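Local coordinates for AlyGC (Glaciecola chathamensis, PDB 5GKD), which cleaves alginate as a lyase of polysaccharide lyase family 6, probably by beta-elimination with the help of a bound calcium ion, at residues Leu3-Pro8 and Ile24-Gly29; Leu37-Gly42 and Arg67-His72; His72-Gly77 and Arg105-Val110; Leu78-Gly83 and Asp112-Pro117. One frame throughout, in Å; residues are numbered along the deposited sequence.

Contact 1: residues Leu3-Pro8 and Ile24-Gly29; sequences LLVKTP and IILANG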
loop_
_atom_site.group_PDB
_atom_site.type_symbol
_atom_site.label_atom_id
_atom_site.label_comp_id
_atom_site.label_asym_id
_atom_site.label_seq_id
_atom_site.Cartn_x
_atom_site.Cartn_y
_atom_site.Cartn_z
ATOM N N LEU A 3 4.136 -44.507 -17.494
ATOM C CA LEU A 3 2.776 -44.242 -17.020
ATOM C C LEU A 3 2.392 -42.812 -17.424
ATOM O O LEU A 3 2.600 -41.857 -16.669
ATOM C CB LEU A 3 2.685 -44.444 -15.495
ATOM C CG LEU A 3 2.778 -45.847 -14.848
ATOM C CD1 LEU A 3 3.999 -46.615 -15.264
ATOM C CD2 LEU A 3 2.776 -45.753 -13.331
ATOM N N LEU A 4 1.839 -42.675 -18.623
ATOM C CA LEU A 4 1.389 -41.383 -19.126
ATOM C C LEU A 4 0.129 -40.951 -18.383
ATOM O O LEU A 4 -0.818 -41.731 -18.257
ATOM C CB LEU A 4 1.100 -41.494 -20.627
ATOM C CG LEU A 4 1.320 -40.340 -21.613
ATOM C CD1 LEU A 4 0.239 -40.340 -22.694
ATOM C CD2 LEU A 4 1.436 -38.990 -20.943
ATOM N N VAL A 5 0.110 -39.708 -17.894
ATOM C CA VAL A 5 -1.038 -39.167 -17.170
ATOM C C VAL A 5 -1.378 -37.782 -17.709
ATOM O O VAL A 5 -0.493 -37.016 -18.106
ATOM C CB VAL A 5 -0.781 -39.113 -15.653
ATOM C CG1 VAL A 5 -0.579 -40.515 -15.116
ATOM C CG2 VAL A 5 0.416 -38.215 -15.321
ATOM N N LYS A 6 -2.668 -37.461 -17.737
ATOM C CA LYS A 6 -3.126 -36.216 -18.332
ATOM C C LYS A 6 -3.927 -35.346 -17.377
ATOM O O LYS A 6 -4.379 -34.274 -17.791
ATOM C CB LYS A 6 -3.967 -36.506 -19.589
ATOM C CG LYS A 6 -3.205 -37.223 -20.703
ATOM C CD LYS A 6 -4.081 -37.582 -21.887
ATOM C CE LYS A 6 -3.284 -38.333 -22.959
ATOM N NZ LYS A 6 -4.171 -38.800 -24.066
ATOM N N THR A 7 -4.122 -35.761 -16.131
ATOM C CA THR A 7 -4.828 -34.979 -15.126
ATOM C C THR A 7 -4.172 -35.190 -13.769
ATOM O O THR A 7 -3.478 -36.186 -13.561
ATOM C CB THR A 7 -6.313 -35.361 -15.004
ATOM O OG1 THR A 7 -6.420 -36.728 -14.598
ATOM C CG2 THR A 7 -7.052 -35.151 -16.301
ATOM N N PRO A 8 -4.377 -34.274 -12.827
ATOM C CA PRO A 8 -3.864 -34.526 -11.472
ATOM C C PRO A 8 -4.403 -35.808 -10.857
ATOM O O PRO A 8 -3.671 -36.499 -10.147
ATOM C CB PRO A 8 -4.303 -33.277 -10.695
ATOM C CG PRO A 8 -4.341 -32.226 -11.711
ATOM C CD PRO A 8 -4.837 -32.887 -12.984
ATOM N N ILE A 24 6.636 -41.845 -14.335
ATOM C CA ILE A 24 5.355 -41.160 -14.429
ATOM C C ILE A 24 5.559 -39.972 -15.358
ATOM O O ILE A 24 6.439 -39.141 -15.124
ATOM C CB ILE A 24 4.861 -40.715 -13.048
ATOM C CG1 ILE A 24 4.710 -41.932 -12.136
ATOM C CG2 ILE A 24 3.557 -39.927 -13.181
ATOM C CD1 ILE A 24 4.349 -41.611 -10.725
ATOM N N ILE A 25 4.773 -39.902 -16.423
ATOM C CA ILE A 25 4.997 -38.948 -17.504
ATOM C C ILE A 25 3.832 -37.961 -17.538
ATOM O O ILE A 25 2.690 -38.336 -17.843
ATOM C CB ILE A 25 5.160 -39.657 -18.853
ATOM C CG1 ILE A 25 6.343 -40.624 -18.817
ATOM C CG2 ILE A 25 5.341 -38.644 -19.958
ATOM C CD1 ILE A 25 6.541 -41.356 -20.138
ATOM N N LEU A 26 4.116 -36.697 -17.237
ATOM C CA LEU A 26 3.125 -35.639 -17.398
ATOM C C LEU A 26 2.999 -35.303 -18.876
ATOM O O LEU A 26 3.980 -34.892 -19.505
ATOM C CB LEU A 26 3.507 -34.389 -16.607
ATOM C CG LEU A 26 3.706 -34.479 -15.097
ATOM C CD1 LEU A 26 3.927 -33.072 -14.508
ATOM C CD2 LEU A 26 2.549 -35.221 -14.424
ATOM N N ALA A 27 1.795 -35.481 -19.418
ATOM C CA ALA A 27 1.523 -35.214 -20.819
ATOM C C ALA A 27 1.765 -33.746 -21.161
ATOM O O ALA A 27 1.525 -32.849 -20.357
ATOM C CB ALA A 27 0.069 -35.596 -21.153
ATOM N N ASN A 28 2.230 -33.513 -22.385
ATOM C CA ASN A 28 2.465 -32.162 -22.863
ATOM C C ASN A 28 1.213 -31.317 -22.700
ATOM O O ASN A 28 0.105 -31.765 -22.987
ATOM C CB ASN A 28 2.891 -32.189 -24.332
ATOM C CG ASN A 28 4.249 -32.807 -24.523
ATOM O OD1 ASN A 28 5.061 -32.840 -23.599
ATOM N ND2 ASN A 28 4.514 -33.286 -25.724
ATOM N N GLY A 29 1.403 -30.104 -22.219
ATOM C CA GLY A 29 0.318 -29.174 -22.018
ATOM C C GLY A 29 0.623 -28.267 -20.843
ATOM O O GLY A 29 1.719 -28.281 -20.289
#
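L3-V5 and I24-L26 run side by side as parallel strands, their short axes 4.6 Å apart at the closest and turned 29° against each other, with I25 N bonded to L3 O and V5 N to I25 O. A27 N, just past the strand, bonds V5 O at 3.1 Å and closes the V5-L26 bridge.

The side chains sort onto two faces. On one, V5 sends its CG2 branch across to L26 CD2, 3.8 Å away. With CG1 set beside the backbone N (chi1 -63°), CG2 is left wedged between N and the carbonyl carbon, where it also touches I25 O. I24 CG2 adds to this patch against V5 CG2, and L3 CD2 lies loosely against I24 CG1. On the other face the work is done by L4, whose CD2 methyl bends across to I25 CG2 at 4.0 Å and to A27 CB at 3.7 Å. K6 lays only its CG against the same A27 methyl, 3.7 Å off, and its extended chain then leads away.

The pair belongs to a beta-alpha-beta unit at the start of the chain. Helix 8-17, N-capped by T7, packs with A10 and A14 on V5, with A14 on L3 and with Y11 on I24, much as an N-terminal helix closes the end of the beta-helix in the pectate lyase clan. Beyond I24-L26, strand 48-52 carries the parallel hydrogen bonding onward.

Contact 2: residues Leu37-Gly42 and Arg67-His72; sequences LFEAKG and RLAGEH. With PO4 (phosphate ion), chain I.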
loop_
_atom_site.group_PDB
_atom_site.type_symbol
_atom_site.label_atom_id
_atom_site.label_comp_id
_atom_site.label_asym_id
_atom_site.label_seq_id
_atom_site.Cartn_x
_atom_site.Cartn_y
_atom_site.Cartn_z
ATOM N N LEU A 37 2.871 -33.485 -5.321
ATOM C CA LEU A 37 3.523 -34.197 -4.229
ATOM C C LEU A 37 4.008 -35.516 -4.806
ATOM O O LEU A 37 3.205 -36.416 -5.075
ATOM C CB LEU A 37 2.590 -34.412 -3.037
ATOM C CG LEU A 37 3.127 -35.283 -1.887
ATOM C CD1 LEU A 37 4.464 -34.761 -1.398
ATOM C CD2 LEU A 37 2.134 -35.379 -0.726
ATOM N N PHE A 38 5.320 -35.605 -5.028
ATOM C CA PHE A 38 5.973 -36.773 -5.606
ATOM C C PHE A 38 6.562 -37.554 -4.443
ATOM O O PHE A 38 7.699 -37.332 -4.033
ATOM C CB PHE A 38 7.046 -36.357 -6.601
ATOM C CG PHE A 38 7.636 -37.503 -7.375
ATOM C CD1 PHE A 38 6.849 -38.554 -7.794
ATOM C CD2 PHE A 38 8.967 -37.512 -7.703
ATOM C CE1 PHE A 38 7.403 -39.592 -8.515
ATOM C CE2 PHE A 38 9.517 -38.547 -8.433
ATOM C CZ PHE A 38 8.747 -39.582 -8.831
ATOM N N GLU A 39 5.772 -38.472 -3.905
ATOM C CA GLU A 39 6.124 -39.217 -2.704
ATOM C C GLU A 39 6.085 -40.689 -3.062
ATOM O O GLU A 39 5.003 -41.251 -3.284
ATOM C CB GLU A 39 5.176 -38.897 -1.546
ATOM C CG GLU A 39 5.389 -39.795 -0.335
ATOM C CD GLU A 39 4.707 -39.277 0.900
ATOM O OE1 GLU A 39 5.242 -39.496 2.005
ATOM O OE2 GLU A 39 3.633 -38.657 0.766
ATOM N N ALA A 40 7.265 -41.289 -3.128
ATOM C CA ALA A 40 7.442 -42.653 -3.581
ATOM C C ALA A 40 8.787 -43.150 -3.072
ATOM O O ALA A 40 9.569 -42.408 -2.475
ATOM C CB ALA A 40 7.361 -42.738 -5.107
ATOM N N LYS A 41 9.056 -44.422 -3.324
ATOM C CA LYS A 41 10.305 -45.032 -2.891
ATOM C C LYS A 41 10.850 -45.842 -4.053
ATOM O O LYS A 41 10.424 -46.971 -4.300
ATOM C CB LYS A 41 10.110 -45.895 -1.661
ATOM C CG LYS A 41 9.610 -45.101 -0.468
ATOM C CD LYS A 41 10.672 -44.914 0.635
ATOM C CE LYS A 41 10.150 -44.155 1.834
ATOM N NZ LYS A 41 8.948 -44.772 2.436
ATOM N N GLY A 42 11.770 -45.249 -4.784
ATOM C CA GLY A 42 12.530 -45.990 -5.753
ATOM C C GLY A 42 13.609 -46.821 -5.095
ATOM O O GLY A 42 13.683 -46.989 -3.876
ATOM N N ARG A 67 6.857 -31.069 -4.461
ATOM C CA ARG A 67 7.466 -31.623 -3.261
ATOM C C ARG A 67 7.913 -33.041 -3.562
ATOM O O ARG A 67 7.163 -33.811 -4.165
ATOM C CB ARG A 67 6.501 -31.597 -2.073
ATOM C CG ARG A 67 6.263 -30.193 -1.506
ATOM C CD ARG A 67 5.234 -30.185 -0.395
ATOM N NE ARG A 67 3.914 -30.570 -0.880
ATOM C CZ ARG A 67 2.928 -31.039 -0.120
ATOM N NH1 ARG A 67 3.105 -31.212 1.190
ATOM N NH2 ARG A 67 1.764 -31.347 -0.678
ATOM N N LEU A 68 9.150 -33.363 -3.192
ATOM C CA LEU A 68 9.669 -34.723 -3.249
ATOM C C LEU A 68 9.693 -35.311 -1.847
ATOM O O LEU A 68 10.059 -34.627 -0.893
ATOM C CB LEU A 68 11.086 -34.765 -3.830
ATOM C CG LEU A 68 11.275 -34.496 -5.314
ATOM C CD1 LEU A 68 11.211 -32.996 -5.596
ATOM C CD2 LEU A 68 12.587 -35.095 -5.838
ATOM N N ALA A 69 9.310 -36.579 -1.721
ATOM C CA ALA A 69 9.316 -37.236 -0.416
ATOM C C ALA A 69 9.609 -38.717 -0.595
ATOM O O ALA A 69 9.025 -39.351 -1.476
ATOM C CB ALA A 69 7.974 -37.027 0.302
ATOM N N GLY A 70 10.501 -39.266 0.224
ATOM C CA GLY A 70 10.914 -40.650 0.039
ATOM C C GLY A 70 12.366 -40.779 -0.372
ATOM O O GLY A 70 13.213 -40.078 0.157
ATOM N N GLU A 71 12.684 -41.642 -1.322
ATOM C CA GLU A 71 14.075 -41.793 -1.714
ATOM C C GLU A 71 14.165 -42.368 -3.116
ATOM O O GLU A 71 13.224 -42.989 -3.617
ATOM C CB GLU A 71 14.848 -42.682 -0.725
ATOM C CG GLU A 71 14.141 -43.967 -0.362
ATOM C CD GLU A 71 15.011 -44.889 0.479
ATOM O OE1 GLU A 71 15.984 -44.404 1.086
ATOM O OE2 GLU A 71 14.746 -46.109 0.503
ATOM N N HIS A 72 15.327 -42.150 -3.740
ATOM C CA HIS A 72 15.622 -42.637 -5.085
ATOM C C HIS A 72 14.587 -42.157 -6.103
ATOM O O HIS A 72 14.089 -42.915 -6.934
ATOM C CB HIS A 72 15.769 -44.160 -5.077
ATOM C CG HIS A 72 16.914 -44.619 -4.226
ATOM N ND1 HIS A 72 18.233 -44.460 -4.604
ATOM C CD2 HIS A 72 16.942 -45.168 -2.988
ATOM C CE1 HIS A 72 19.021 -44.921 -3.649
ATOM N NE2 HIS A 72 18.264 -45.350 -2.654
HETATM P P PO4 I . -0.069 -32.475 2.453
HETATM O O1 PO4 I . -0.258 -31.976 1.039
HETATM O O2 PO4 I . -0.849 -33.754 2.650
HETATM O O3 PO4 I . 1.388 -32.747 2.749
HETATM O O4 PO4 I . -0.573 -31.415 3.395
HETATM O O HOH W 1 14.750 -48.269 -1.468
#
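R67, lying against L37, grips a phosphate ion, probably from the crystallisation liquor, with two separate nitrogens: NH2 to PO4 O1 at 2.7 Å and NH1 to PO4 O3 at 2.8 Å. The bend at chi3 (-65°) swings the guanidinium back past L37, whose CD1 sits 4.2 Å above the centre of its plane while the phosphate meets the edge. NH1 also bonds R95 O, and R95, itself a phosphate ligand, forms a salt bridge with E39. A leucine here would probably cost the phosphate both of these R67 bonds and leave L37 without the flat group it packs on.

Behind this site runs a parallel backbone ladder. F38 N meets R67 O at 2.7 Å, A69 N bonds F38 O, and A40 N bonds A69 O; a weak E71 N to A40 O link follows before G42 N closes on E71 O. G70 turns the corner, where any CB would collide with A40 O. E39 and A69 touch CB to CB at 3.8 Å, while F38 points to the other face, towards L73 and V75. Such stacking of strands from successive coils, with corners between faces, is the hallmark of the right-handed parallel beta-helix.

Contact 3: residues His72-Gly77 and Arg105-Val110; sequences HLIVSG and RVTQVV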
loop_
_atom_site.group_PDB
_atom_site.type_symbol
_atom_site.label_atom_id
_atom_site.label_comp_id
_atom_site.label_asym_id
_atom_site.label_seq_id
_atom_site.Cartn_x
_atom_site.Cartn_y
_atom_site.Cartn_z
ATOM N N HIS A 72 15.327 -42.150 -3.740
ATOM C CA HIS A 72 15.622 -42.637 -5.085
ATOM C C HIS A 72 14.587 -42.157 -6.103
ATOM O O HIS A 72 14.089 -42.915 -6.934
ATOM C CB HIS A 72 15.769 -44.160 -5.077
ATOM C CG HIS A 72 16.914 -44.619 -4.226
ATOM N ND1 HIS A 72 18.233 -44.460 -4.604
ATOM C CD2 HIS A 72 16.942 -45.168 -2.988
ATOM C CE1 HIS A 72 19.021 -44.921 -3.649
ATOM N NE2 HIS A 72 18.264 -45.350 -2.654
ATOM N N LEU A 73 14.288 -40.867 -6.052
ATOM C CA LEU A 73 13.388 -40.226 -6.995
ATOM C C LEU A 73 14.180 -39.363 -7.967
ATOM O O LEU A 73 15.257 -38.860 -7.639
ATOM C CB LEU A 73 12.360 -39.352 -6.266
ATOM C CG LEU A 73 11.698 -40.037 -5.068
ATOM C CD1 LEU A 73 10.819 -39.053 -4.294
ATOM C CD2 LEU A 73 10.886 -41.263 -5.511
ATOM N N ILE A 74 13.623 -39.184 -9.159
ATOM C CA ILE A 74 14.147 -38.256 -10.151
ATOM C C ILE A 74 12.987 -37.449 -10.720
ATOM O O ILE A 74 11.952 -38.016 -11.072
ATOM C CB ILE A 74 14.877 -38.986 -11.285
ATOM C CG1 ILE A 74 15.965 -39.902 -10.723
ATOM C CG2 ILE A 74 15.458 -37.972 -12.249
ATOM C CD1 ILE A 74 16.693 -40.669 -11.804
ATOM N N VAL A 75 13.151 -36.132 -10.810
ATOM C CA VAL A 75 12.183 -35.254 -11.461
ATOM C C VAL A 75 12.901 -34.496 -12.573
ATOM O O VAL A 75 13.964 -33.911 -12.333
ATOM C CB VAL A 75 11.552 -34.265 -10.470
ATOM C CG1 VAL A 75 10.574 -33.360 -11.199
ATOM C CG2 VAL A 75 10.861 -34.989 -9.336
ATOM N N SER A 76 12.326 -34.489 -13.779
ATOM C CA SER A 76 13.006 -33.834 -14.892
ATOM C C SER A 76 12.027 -33.331 -15.944
ATOM O O SER A 76 10.910 -33.830 -16.083
ATOM C CB SER A 76 14.020 -34.765 -15.559
ATOM O OG SER A 76 13.377 -35.821 -16.232
ATOM N N GLY A 77 12.479 -32.336 -16.695
ATOM C CA GLY A 77 11.765 -31.917 -17.889
ATOM C C GLY A 77 10.488 -31.152 -17.642
ATOM O O GLY A 77 9.495 -31.382 -18.342
ATOM N N ARG A 105 16.891 -36.608 -7.063
ATOM C CA ARG A 105 17.525 -35.736 -8.037
ATOM C C ARG A 105 16.476 -34.907 -8.761
ATOM O O ARG A 105 15.443 -35.434 -9.182
ATOM C CB ARG A 105 18.333 -36.570 -9.023
ATOM C CG ARG A 105 18.999 -35.786 -10.110
ATOM C CD ARG A 105 19.766 -36.711 -11.036
ATOM N NE ARG A 105 20.457 -35.982 -12.085
ATOM C CZ ARG A 105 21.016 -36.557 -13.142
ATOM N NH1 ARG A 105 21.638 -35.824 -14.055
ATOM N NH2 ARG A 105 20.971 -37.876 -13.264
ATOM N N VAL A 106 16.727 -33.608 -8.879
ATOM C CA VAL A 106 15.940 -32.731 -9.733
ATOM C C VAL A 106 16.878 -32.221 -10.812
ATOM O O VAL A 106 17.879 -31.568 -10.503
ATOM C CB VAL A 106 15.319 -31.562 -8.952
ATOM C CG1 VAL A 106 14.634 -30.579 -9.907
ATOM C CG2 VAL A 106 14.362 -32.062 -7.898
ATOM N N THR A 107 16.570 -32.520 -12.067
ATOM C CA THR A 107 17.464 -32.208 -13.169
ATOM C C THR A 107 16.646 -31.726 -14.358
ATOM O O THR A 107 15.537 -32.201 -14.591
ATOM C CB THR A 107 18.334 -33.418 -13.569
ATOM O OG1 THR A 107 19.223 -33.063 -14.638
ATOM C CG2 THR A 107 17.462 -34.616 -13.998
ATOM N N GLN A 108 17.176 -30.742 -15.073
ATOM C CA GLN A 108 16.546 -30.258 -16.288
ATOM C C GLN A 108 15.141 -29.732 -16.014
ATOM O O GLN A 108 14.187 -30.038 -16.730
ATOM C CB GLN A 108 16.526 -31.348 -17.368
ATOM C CG GLN A 108 17.916 -31.816 -17.812
ATOM C CD GLN A 108 17.882 -32.543 -19.147
ATOM O OE1 GLN A 108 17.308 -32.050 -20.098
ATOM N NE2 GLN A 108 18.499 -33.713 -19.214
ATOM N N VAL A 109 15.004 -28.930 -14.968
ATOM C CA VAL A 109 13.768 -28.185 -14.829
ATOM C C VAL A 109 14.065 -26.692 -14.803
ATOM O O VAL A 109 15.092 -26.227 -14.297
ATOM C CB VAL A 109 12.887 -28.616 -13.630
ATOM C CG1 VAL A 109 13.312 -29.923 -13.036
ATOM C CG2 VAL A 109 12.692 -27.516 -12.609
ATOM N N VAL A 110 13.141 -25.950 -15.403
ATOM C CA VAL A 110 13.221 -24.513 -15.573
ATOM C C VAL A 110 12.253 -23.870 -14.592
ATOM O O VAL A 110 11.103 -24.307 -14.472
ATOM C CB VAL A 110 12.864 -24.109 -17.015
ATOM C CG1 VAL A 110 12.819 -22.607 -17.151
ATOM C CG2 VAL A 110 13.816 -24.734 -18.024
#
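I74-V75 and R105-V106 are matching rungs on neighbouring coils of the parallel beta-helix, the fold of the pectate lyase clan to which this chondroitinase B-like domain belongs. The coils are tied by backbone bonds in strict parallel order: R105 N bonds L73 O at 2.8 Å, V75 N then bonds R105 O, and T107 N bonds V75 O.

V75 and V106 form a stack of like residues, as is common in beta-helices. They meet on the interior face, CB to CG2 at 4.4 Å, and V75 packs in the interior against F38 and L68, which come from another face of the coil. On the other face of the strands, T107 holds OG1 anti to its backbone N (chi1 -179°), which turns the hydroxyl to D136 and leaves CG2 to press on S76 CB, 3.8 Å away, and loosely on I74 CG2. R105, stretched out fully, carries its guanidinium away from I74 to a salt bridge with the same D136. One carboxylate on the next coil therefore ties down two side chains of this one.

Both strands then turn a corner, at G77 and Q108, each with positive phi, and the bonding changes partner. G77 N passes over T107 O and instead bonds Q108 O at 2.9 Å, standing 49° out of the plane of that carbonyl rather than in line with it.

Contact 4: residues Leu78-Gly83 and Asp112-Pro117; sequences LVFKDG and DNFSNP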
loop_
_atom_site.group_PDB
_atom_site.type_symbol
_atom_site.label_atom_id
_atom_site.label_comp_id
_atom_site.label_asym_id
_atom_site.label_seq_id
_atom_site.Cartn_x
_atom_site.Cartn_y
_atom_site.Cartn_z
ATOM N N LEU A 78 10.485 -30.250 -16.663
ATOM C CA LEU A 78 9.336 -29.410 -16.354
ATOM C C LEU A 78 9.734 -27.942 -16.442
ATOM O O LEU A 78 10.897 -27.581 -16.228
ATOM C CB LEU A 78 8.787 -29.704 -14.942
ATOM C CG LEU A 78 8.539 -31.170 -14.562
ATOM C CD1 LEU A 78 8.105 -31.294 -13.110
ATOM C CD2 LEU A 78 7.508 -31.779 -15.514
ATOM N N VAL A 79 8.753 -27.100 -16.734
ATOM C CA VAL A 79 8.915 -25.653 -16.764
ATOM C C VAL A 79 7.868 -25.046 -15.837
ATOM O O VAL A 79 6.663 -25.220 -16.066
ATOM C CB VAL A 79 8.761 -25.078 -18.179
ATOM C CG1 VAL A 79 8.914 -23.550 -18.149
ATOM C CG2 VAL A 79 9.775 -25.702 -19.138
ATOM N N PHE A 80 8.318 -24.341 -14.795
ATOM C CA PHE A 80 7.436 -23.497 -13.998
ATOM C C PHE A 80 7.506 -22.076 -14.548
ATOM O O PHE A 80 8.591 -21.496 -14.651
ATOM C CB PHE A 80 7.800 -23.498 -12.511
ATOM C CG PHE A 80 7.704 -24.840 -11.844
ATOM C CD1 PHE A 80 8.692 -25.806 -12.038
ATOM C CD2 PHE A 80 6.661 -25.126 -10.994
ATOM C CE1 PHE A 80 8.604 -27.050 -11.433
ATOM C CE2 PHE A 80 6.571 -26.362 -10.372
ATOM C CZ PHE A 80 7.543 -27.321 -10.589
ATOM N N LYS A 81 6.349 -21.525 -14.901
ATOM C CA LYS A 81 6.232 -20.170 -15.424
ATOM C C LYS A 81 4.787 -19.739 -15.243
ATOM O O LYS A 81 3.920 -20.555 -14.932
ATOM C CB LYS A 81 6.643 -20.097 -16.901
ATOM C CG LYS A 81 5.616 -20.719 -17.841
ATOM C CD LYS A 81 5.988 -20.501 -19.302
ATOM C CE LYS A 81 4.807 -20.824 -20.198
ATOM N NZ LYS A 81 5.121 -20.680 -21.653
ATOM N N ASP A 82 4.537 -18.448 -15.463
ATOM C CA ASP A 82 3.189 -17.861 -15.392
ATOM C C ASP A 82 2.485 -18.239 -14.096
ATOM O O ASP A 82 1.346 -18.699 -14.099
ATOM C CB ASP A 82 2.336 -18.273 -16.593
ATOM C CG ASP A 82 2.932 -17.841 -17.919
ATOM O OD1 ASP A 82 3.650 -16.825 -17.968
ATOM O OD2 ASP A 82 2.670 -18.522 -18.922
ATOM N N GLY A 83 3.172 -18.053 -12.977
ATOM C CA GLY A 83 2.557 -18.323 -11.693
ATOM C C GLY A 83 3.510 -18.087 -10.544
ATOM O O GLY A 83 4.482 -17.338 -10.667
ATOM N N ASP A 112 11.080 -19.930 -14.456
ATOM C CA ASP A 112 11.246 -18.722 -15.263
ATOM C C ASP A 112 10.243 -17.680 -14.783
ATOM O O ASP A 112 9.047 -17.762 -15.093
ATOM C CB ASP A 112 11.048 -19.045 -16.743
ATOM C CG ASP A 112 11.275 -17.857 -17.636
ATOM O OD1 ASP A 112 11.467 -16.743 -17.127
ATOM O OD2 ASP A 112 11.249 -18.033 -18.865
ATOM N N ASN A 113 10.733 -16.712 -14.019
ATOM C CA ASN A 113 9.931 -15.573 -13.595
ATOM C C ASN A 113 8.639 -16.006 -12.907
ATOM O O ASN A 113 7.589 -15.387 -13.070
ATOM C CB ASN A 113 9.642 -14.649 -14.782
ATOM C CG ASN A 113 10.784 -13.695 -15.032
ATOM O OD1 ASN A 113 10.847 -12.628 -14.429
ATOM N ND2 ASN A 113 11.723 -14.100 -15.879
ATOM N N PHE A 114 8.737 -17.062 -12.108
ATOM C CA PHE A 114 7.658 -17.621 -11.287
ATOM C C PHE A 114 7.532 -16.881 -9.954
ATOM O O PHE A 114 7.533 -17.490 -8.879
ATOM C CB PHE A 114 7.952 -19.103 -11.066
ATOM C CG PHE A 114 6.753 -19.959 -10.831
ATOM C CD1 PHE A 114 5.860 -20.216 -11.860
ATOM C CD2 PHE A 114 6.566 -20.583 -9.615
ATOM C CE1 PHE A 114 4.777 -21.051 -11.659
ATOM C CE2 PHE A 114 5.487 -21.431 -9.400
ATOM C CZ PHE A 114 4.580 -21.656 -10.423
ATOM N N SER A 115 7.443 -15.554 -10.010
ATOM C CA SER A 115 7.604 -14.723 -8.825
ATOM C C SER A 115 6.270 -14.383 -8.187
ATOM O O SER A 115 5.286 -14.122 -8.879
ATOM C CB SER A 115 8.317 -13.409 -9.158
ATOM O OG SER A 115 9.619 -13.650 -9.587
ATOM N N ASN A 116 6.257 -14.370 -6.866
ATOM C CA ASN A 116 5.129 -13.819 -6.136
ATOM C C ASN A 116 4.785 -12.423 -6.658
ATOM O O ASN A 116 5.680 -11.665 -7.003
ATOM C CB ASN A 116 5.461 -13.754 -4.647
ATOM C CG ASN A 116 4.250 -13.544 -3.800
ATOM O OD1 ASN A 116 3.761 -12.418 -3.657
ATOM N ND2 ASN A 116 3.732 -14.644 -3.228
ATOM N N PRO A 117 3.504 -12.054 -6.713
ATOM C CA PRO A 117 3.157 -10.710 -7.208
ATOM C C PRO A 117 3.695 -9.565 -6.354
ATOM O O PRO A 117 3.865 -8.464 -6.887
ATOM C CB PRO A 117 1.615 -10.707 -7.217
ATOM C CG PRO A 117 1.191 -12.085 -7.031
ATOM C CD PRO A 117 2.328 -12.900 -6.484
HETATM O O HOH W 2 6.688 -16.477 -15.961
HETATM O O HOH W 3 4.272 -14.636 -11.617
HETATM O O HOH W 4 4.649 -15.248 -13.546
#
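The ring of F114 lies between F80 CB and the G83 backbone. Over the centre of one face stands F80 CB, 3.9 Å from the centroid in a CH-pi contact; over the opposite face lies G83 C, 3.3 Å above the plane and displaced toward the rim. K81 C sits at the edge, so the chain from F80 to G83 wraps round the ring. The F80 ring turns its own edge to the F114 face, a T-shaped pair with centroids 5.7 Å apart and planes at 77°. With chi1 at -153°, F114 directs its ring back from an inverse gamma turn centred on itself into this bend. G83 suits the tight fit, since a CB there would lie only 3.0 Å from F114 CE1. Replacing the F114 ring by an alanine side chain is likely to open a gap between F80 and G83 and leave the F80 edge without its aromatic mate.

Polar links lie beside the ring. D112 N bonds F80 O at 2.9 Å, at the end of strand 105-112, and a water bridges D82 N and D112 O. N113 ND2 holds D112 OD1 at 2.9 Å almost in line, while Y427 takes D112 OD2 and R144 binds N113 OD1.

V90 of strand 89-92 touches both phenylalanines, and W125 of strand 124-128 packs on F114; L60 of strand 58-62 lies against F80, and F59 makes a cation-pi contact with K81.

How the contacts relate
Four contacts at one end of the same beta-helix illustrate how parallel pairing is adapted to its place in the coils. Contacts 1 and 3 are buried, contacts 2 and 4 only partly so. Contacts 3 and 4 share strand 73-81; on the other side contact 3 uses strand 105-112 and contact 4 chiefly the loop that follows it, with V110 probably bonding L78 and F80 between them. Contact 2 lies on another face and passes into contact 3 at H72, with F38 packed on V75. Contact 1 touches F38 through I24 and L78 through L26. Aliphatic packing dominates contact 1, charge gathers at the outer face of contact 2, a shared carboxylate serves contact 3, and a T-shaped aromatic pair marks contact 4.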